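Local atomic coordinates of MTH396 protein (Methanothermobacter thermautotrophicus, PDB entry 1NXH), a protein that is of unknown function, forms an all-helical homodimer with disulfides between its subunits, and belongs to the EhaM (DUF1959) family. Residues I67-L75 against Y109-R117. Residues are numbered along the deposited sequence; the frame is centred on the assembly and turned at random.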
ATOM      1  N   ILE A  67      -6.548  -5.109  -3.812  1.00 44.79           N
ATOM      2  CA  ILE A  67      -7.154  -4.307  -2.761  1.00 44.79           C
ATOM      3  C   ILE A  67      -6.676  -4.777  -1.400  1.00 44.79           C
ATOM      4  O   ILE A  67      -6.404  -3.965  -0.515  1.00 44.79           O
ATOM      5  CB  ILE A  67      -8.689  -4.381  -2.800  1.00 40.38           C
ATOM      6  CG1 ILE A  67      -9.203  -3.840  -4.145  1.00 40.38           C
ATOM      7  CG2 ILE A  67      -9.258  -3.594  -1.616  1.00 40.38           C
ATOM      8  CD1 ILE A  67     -10.682  -4.016  -4.371  1.00 40.38           C
ATOM      9  N   ARG A  68      -6.582  -6.091  -1.234  1.00 33.91           N
ATOM     10  CA  ARG A  68      -6.118  -6.643   0.026  1.00 33.91           C
ATOM     11  C   ARG A  68      -4.756  -6.060   0.276  1.00 33.91           C
ATOM     12  O   ARG A  68      -4.481  -5.559   1.363  1.00 33.91           O
ATOM     13  CB  ARG A  68      -6.012  -8.159  -0.037  1.00 42.20           C
ATOM     14  CG  ARG A  68      -7.279  -8.806  -0.500  1.00 42.20           C
ATOM     15  CD  ARG A  68      -7.311 -10.239  -0.109  1.00 42.20           C
ATOM     16  NE  ARG A  68      -7.078 -10.399   1.321  1.00 42.20           N
ATOM     17  CZ  ARG A  68      -7.748 -11.278   2.063  1.00 42.20           C
ATOM     18  NH1 ARG A  68      -8.677 -12.042   1.491  1.00 42.20           N
ATOM     19  NH2 ARG A  68      -7.497 -11.404   3.363  1.00 42.20           N
ATOM     20  N   GLU A  69      -3.902  -6.114  -0.742  1.00 29.56           N
ATOM     21  CA  GLU A  69      -2.560  -5.569  -0.619  1.00 29.56           C
ATOM     22  C   GLU A  69      -2.607  -4.144  -0.081  1.00 29.56           C
ATOM     23  O   GLU A  69      -1.953  -3.826   0.927  1.00 29.56           O
ATOM     24  CB  GLU A  69      -1.852  -5.560  -1.967  1.00 47.03           C
ATOM     25  CG  GLU A  69      -1.326  -6.903  -2.420  1.00 47.03           C
ATOM     26  CD  GLU A  69      -0.359  -6.764  -3.581  1.00 47.03           C
ATOM     27  OE1 GLU A  69      -0.050  -7.796  -4.222  1.00 47.03           O
ATOM     28  OE2 GLU A  69       0.095  -5.624  -3.847  1.00 47.03           O
ATOM     29  N   LYS A  70      -3.386  -3.293  -0.757  1.00 25.20           N
ATOM     30  CA  LYS A  70      -3.535  -1.892  -0.362  1.00 25.20           C
ATOM     31  C   LYS A  70      -3.966  -1.838   1.109  1.00 25.20           C
ATOM     32  O   LYS A  70      -3.369  -1.129   1.920  1.00 25.20           O
ATOM     33  CB  LYS A  70      -4.569  -1.198  -1.274  1.00 37.88           C
ATOM     34  CG  LYS A  70      -4.313   0.311  -1.498  1.00 37.88           C
ATOM     35  CD  LYS A  70      -5.170   0.905  -2.643  1.00 37.88           C
ATOM     36  CE  LYS A  70      -5.209   2.473  -2.664  1.00 37.88           C
ATOM     37  NZ  LYS A  70      -3.944   3.173  -3.087  1.00 37.88           N
ATOM     38  N   LEU A  71      -4.984  -2.618   1.454  1.00 28.29           N
ATOM     39  CA  LEU A  71      -5.481  -2.649   2.828  1.00 28.29           C
ATOM     40  C   LEU A  71      -4.391  -3.024   3.815  1.00 28.29           C
ATOM     41  O   LEU A  71      -4.138  -2.314   4.785  1.00 28.29           O
ATOM     42  CB  LEU A  71      -6.642  -3.640   2.954  1.00 25.39           C
ATOM     43  CG  LEU A  71      -7.854  -3.218   2.127  1.00 25.39           C
ATOM     44  CD1 LEU A  71      -8.916  -4.296   2.133  1.00 25.39           C
ATOM     45  CD2 LEU A  71      -8.385  -1.898   2.687  1.00 25.39           C
ATOM     46  N   HIS A  72      -3.750  -4.151   3.556  1.00 29.23           N
ATOM     47  CA  HIS A  72      -2.697  -4.630   4.424  1.00 29.23           C
ATOM     48  C   HIS A  72      -1.742  -3.494   4.731  1.00 29.23           C
ATOM     49  O   HIS A  72      -1.378  -3.261   5.890  1.00 29.23           O
ATOM     50  CB  HIS A  72      -1.932  -5.764   3.748  1.00 23.28           C
ATOM     51  CG  HIS A  72      -1.096  -6.557   4.697  1.00 23.28           C
ATOM     52  ND1 HIS A  72      -1.639  -7.455   5.592  1.00 23.28           N
ATOM     53  CD2 HIS A  72       0.236  -6.539   4.941  1.00 23.28           C
ATOM     54  CE1 HIS A  72      -0.676  -7.959   6.347  1.00 23.28           C
ATOM     55  NE2 HIS A  72       0.470  -7.418   5.976  1.00 23.28           N
ATOM     56  N   SER A  73      -1.350  -2.792   3.671  1.00 20.63           N
ATOM     57  CA  SER A  73      -0.422  -1.678   3.780  1.00 20.63           C
ATOM     58  C   SER A  73      -1.006  -0.524   4.561  1.00 20.63           C
ATOM     59  O   SER A  73      -0.507  -0.164   5.622  1.00 20.63           O
ATOM     60  CB  SER A  73      -0.018  -1.161   2.411  1.00 35.85           C
ATOM     61  OG  SER A  73       0.720   0.038   2.570  1.00 35.85           O
ATOM     62  N   ASP A  74      -2.068   0.058   4.030  1.00 29.17           N
ATOM     63  CA  ASP A  74      -2.715   1.182   4.679  1.00 29.17           C
ATOM     64  C   ASP A  74      -3.045   0.946   6.145  1.00 29.17           C
ATOM     65  O   ASP A  74      -3.032   1.892   6.942  1.00 29.17           O
ATOM     66  CB  ASP A  74      -3.982   1.540   3.921  1.00 35.37           C
ATOM     67  CG  ASP A  74      -3.690   2.028   2.540  1.00 35.37           C
ATOM     68  OD1 ASP A  74      -4.651   2.277   1.792  1.00 35.37           O
ATOM     69  OD2 ASP A  74      -2.489   2.171   2.205  1.00 35.37           O
ATOM     70  N   LEU A  75      -3.345  -0.304   6.498  1.00 16.72           N
ATOM     71  CA  LEU A  75      -3.683  -0.648   7.873  1.00 16.72           C
ATOM     72  C   LEU A  75      -2.471  -1.056   8.699  1.00 16.72           C
ATOM     73  O   LEU A  75      -2.591  -1.782   9.678  1.00 16.72           O
ATOM     74  CB  LEU A  75      -4.717  -1.765   7.905  1.00 45.69           C
ATOM     75  CG  LEU A  75      -6.088  -1.404   7.325  1.00 45.69           C
ATOM     76  CD1 LEU A  75      -7.062  -2.553   7.588  1.00 45.69           C
ATOM     77  CD2 LEU A  75      -6.606  -0.130   7.973  1.00 45.69           C
ATOM     78  N   TYR A 109     -13.087   3.167  -1.628  1.00 59.01           N
ATOM     79  CA  TYR A 109     -11.910   2.755  -0.857  1.00 59.01           C
ATOM     80  C   TYR A 109     -11.722   3.669   0.335  1.00 59.01           C
ATOM     81  O   TYR A 109     -11.746   3.230   1.482  1.00 59.01           O
ATOM     82  CB  TYR A 109     -10.622   2.805  -1.692  1.00 35.33           C
ATOM     83  CG  TYR A 109      -9.440   2.227  -0.935  1.00 35.33           C
ATOM     84  CD1 TYR A 109      -9.459   0.899  -0.523  1.00 35.33           C
ATOM     85  CD2 TYR A 109      -8.348   3.019  -0.556  1.00 35.33           C
ATOM     86  CE1 TYR A 109      -8.442   0.368   0.251  1.00 35.33           C
ATOM     87  CE2 TYR A 109      -7.311   2.488   0.228  1.00 35.33           C
ATOM     88  CZ  TYR A 109      -7.375   1.156   0.632  1.00 35.33           C
ATOM     89  OH  TYR A 109      -6.428   0.589   1.464  1.00 35.33           O
ATOM     90  N   SER A 110     -11.527   4.944   0.031  1.00 29.60           N
ATOM     91  CA  SER A 110     -11.330   5.964   1.031  1.00 29.60           C
ATOM     92  C   SER A 110     -12.239   5.655   2.195  1.00 29.60           C
ATOM     93  O   SER A 110     -11.785   5.306   3.288  1.00 29.60           O
ATOM     94  CB  SER A 110     -11.703   7.315   0.449  1.00 68.66           C
ATOM     95  OG  SER A 110     -11.759   7.236  -0.963  1.00 68.66           O
ATOM     96  N   GLU A 111     -13.535   5.772   1.955  1.00 40.31           N
ATOM     97  CA  GLU A 111     -14.501   5.519   3.004  1.00 40.31           C
ATOM     98  C   GLU A 111     -14.327   4.138   3.620  1.00 40.31           C
ATOM     99  O   GLU A 111     -14.329   4.010   4.838  1.00 40.31           O
ATOM    100  CB  GLU A 111     -15.910   5.686   2.446  1.00 97.82           C
ATOM    101  CG  GLU A 111     -16.167   7.088   1.901  1.00 97.82           C
ATOM    102  CD  GLU A 111     -17.415   7.165   1.040  1.00 97.82           C
ATOM    103  OE1 GLU A 111     -18.465   6.649   1.480  1.00 97.82           O
ATOM    104  OE2 GLU A 111     -17.348   7.743  -0.071  1.00 97.82           O
ATOM    105  N   ALA A 112     -14.153   3.114   2.786  1.00 49.82           N
ATOM    106  CA  ALA A 112     -13.990   1.739   3.267  1.00 49.82           C
ATOM    107  C   ALA A 112     -12.790   1.554   4.206  1.00 49.82           C
ATOM    108  O   ALA A 112     -12.872   0.832   5.204  1.00 49.82           O
ATOM    109  CB  ALA A 112     -13.873   0.788   2.082  1.00 11.00           C
ATOM    110  N   LEU A 113     -11.676   2.202   3.886  1.00 47.06           N
ATOM    111  CA  LEU A 113     -10.476   2.099   4.705  1.00 47.06           C
ATOM    112  C   LEU A 113     -10.758   2.635   6.112  1.00 47.06           C
ATOM    113  O   LEU A 113     -10.293   2.074   7.109  1.00 47.06           O
ATOM    114  CB  LEU A 113      -9.334   2.900   4.066  1.00 14.07           C
ATOM    115  CG  LEU A 113      -7.904   2.446   4.370  1.00 14.07           C
ATOM    116  CD1 LEU A 113      -6.939   3.465   3.850  1.00 14.07           C
ATOM    117  CD2 LEU A 113      -7.689   2.276   5.866  1.00 14.07           C
ATOM    118  N   SER A 114     -11.517   3.726   6.184  1.00 41.51           N
ATOM    119  CA  SER A 114     -11.857   4.341   7.459  1.00 41.51           C
ATOM    120  C   SER A 114     -12.553   3.328   8.344  1.00 41.51           C
ATOM    121  O   SER A 114     -12.209   3.183   9.516  1.00 41.51           O
ATOM    122  CB  SER A 114     -12.761   5.549   7.235  1.00 40.00           C
ATOM    123  OG  SER A 114     -12.118   6.505   6.410  1.00 40.00           O
ATOM    124  N   GLU A 115     -13.522   2.619   7.775  1.00 33.49           N
ATOM    125  CA  GLU A 115     -14.271   1.604   8.509  1.00 33.49           C
ATOM    126  C   GLU A 115     -13.322   0.492   8.966  1.00 33.49           C
ATOM    127  O   GLU A 115     -13.489  -0.080  10.052  1.00 33.49           O
ATOM    128  CB  GLU A 115     -15.373   1.016   7.619  1.00106.39           C
ATOM    129  CG  GLU A 115     -16.775   1.102   8.207  1.00106.39           C
ATOM    130  CD  GLU A 115     -16.906   0.363   9.531  1.00106.39           C
ATOM    131  OE1 GLU A 115     -16.527  -0.828   9.585  1.00106.39           O
ATOM    132  OE2 GLU A 115     -17.393   0.967  10.514  1.00106.39           O
ATOM    133  N   GLY A 116     -12.325   0.187   8.133  1.00 29.45           N
ATOM    134  CA  GLY A 116     -11.364  -0.855   8.474  1.00 29.45           C
ATOM    135  C   GLY A 116     -10.471  -0.410   9.623  1.00 29.45           C
ATOM    136  O   GLY A 116     -10.033  -1.223  10.461  1.00 29.45           O
ATOM    137  N   ARG A 117     -10.194   0.895   9.635  1.00 31.33           N
ATOM    138  CA  ARG A 117      -9.383   1.509  10.664  1.00 31.33           C
ATOM    139  C   ARG A 117     -10.173   1.274  11.951  1.00 31.33           C
ATOM    140  O   ARG A 117      -9.631   0.813  12.963  1.00 31.33           O
ATOM    141  CB  ARG A 117      -9.260   2.998  10.382  1.00 65.23           C
ATOM    142  CG  ARG A 117      -8.177   3.685  11.158  1.00 65.23           C
ATOM    143  CD  ARG A 117      -7.001   3.926  10.270  1.00 65.23           C
ATOM    144  NE  ARG A 117      -7.413   4.681   9.092  1.00 65.23           N
ATOM    145  CZ  ARG A 117      -6.601   5.047   8.098  1.00 65.23           C
ATOM    146  NH1 ARG A 117      -5.304   4.731   8.121  1.00 65.23           N
ATOM    147  NH2 ARG A 117      -7.095   5.737   7.069  1.00 65.23           N
TER
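The Tyr109 ring lies between Lys70 and Leu113: the aliphatic chain of Lys70 covers one face in a CH-pi contact, CD 4.2 Å from the ring centroid, and Leu113 CB sits over the rim of the opposite face. In the ring plane, Asp74 OD1 meets the hydroxyl end, while Leu71 CD2 flanks the edge at CE1. Within its own helix, Leu113 also lays CD2 over the centre of one face of the Arg117 guanidinium. With CG anti to the backbone N (chi1 -173°), Tyr109 reaches from helix 109-124 to helix 63-74, and its OH donates a hydrogen bond to Asp74 OD1, 2.5 Å away, with carboxylate and ring planes 57° apart. Just past the end of helix 63-74, Leu75 CD2 packs on Leu113 CD2 at 3.4 Å, one turn after Tyr109 on the partner helix, beside Gly116. The segment axes cross at -51°, 10.9 Å apart, and Leu71 also touches Thr100 of helix 89-104, which lies against helix 63-74. Beyond the ring, Lys70 NZ hydrogen-bonds to Gln76 OE1 of the second subunit, tying this intrachain packing to the dimer interface. A phenylalanine in place of Tyr109 would probably leave Asp74 OD1 without its hydroxyl donor. The contact thus combines an apolar seam with one phenol-carboxylate bond, which probably helps stabilise the Asp74 negative charge.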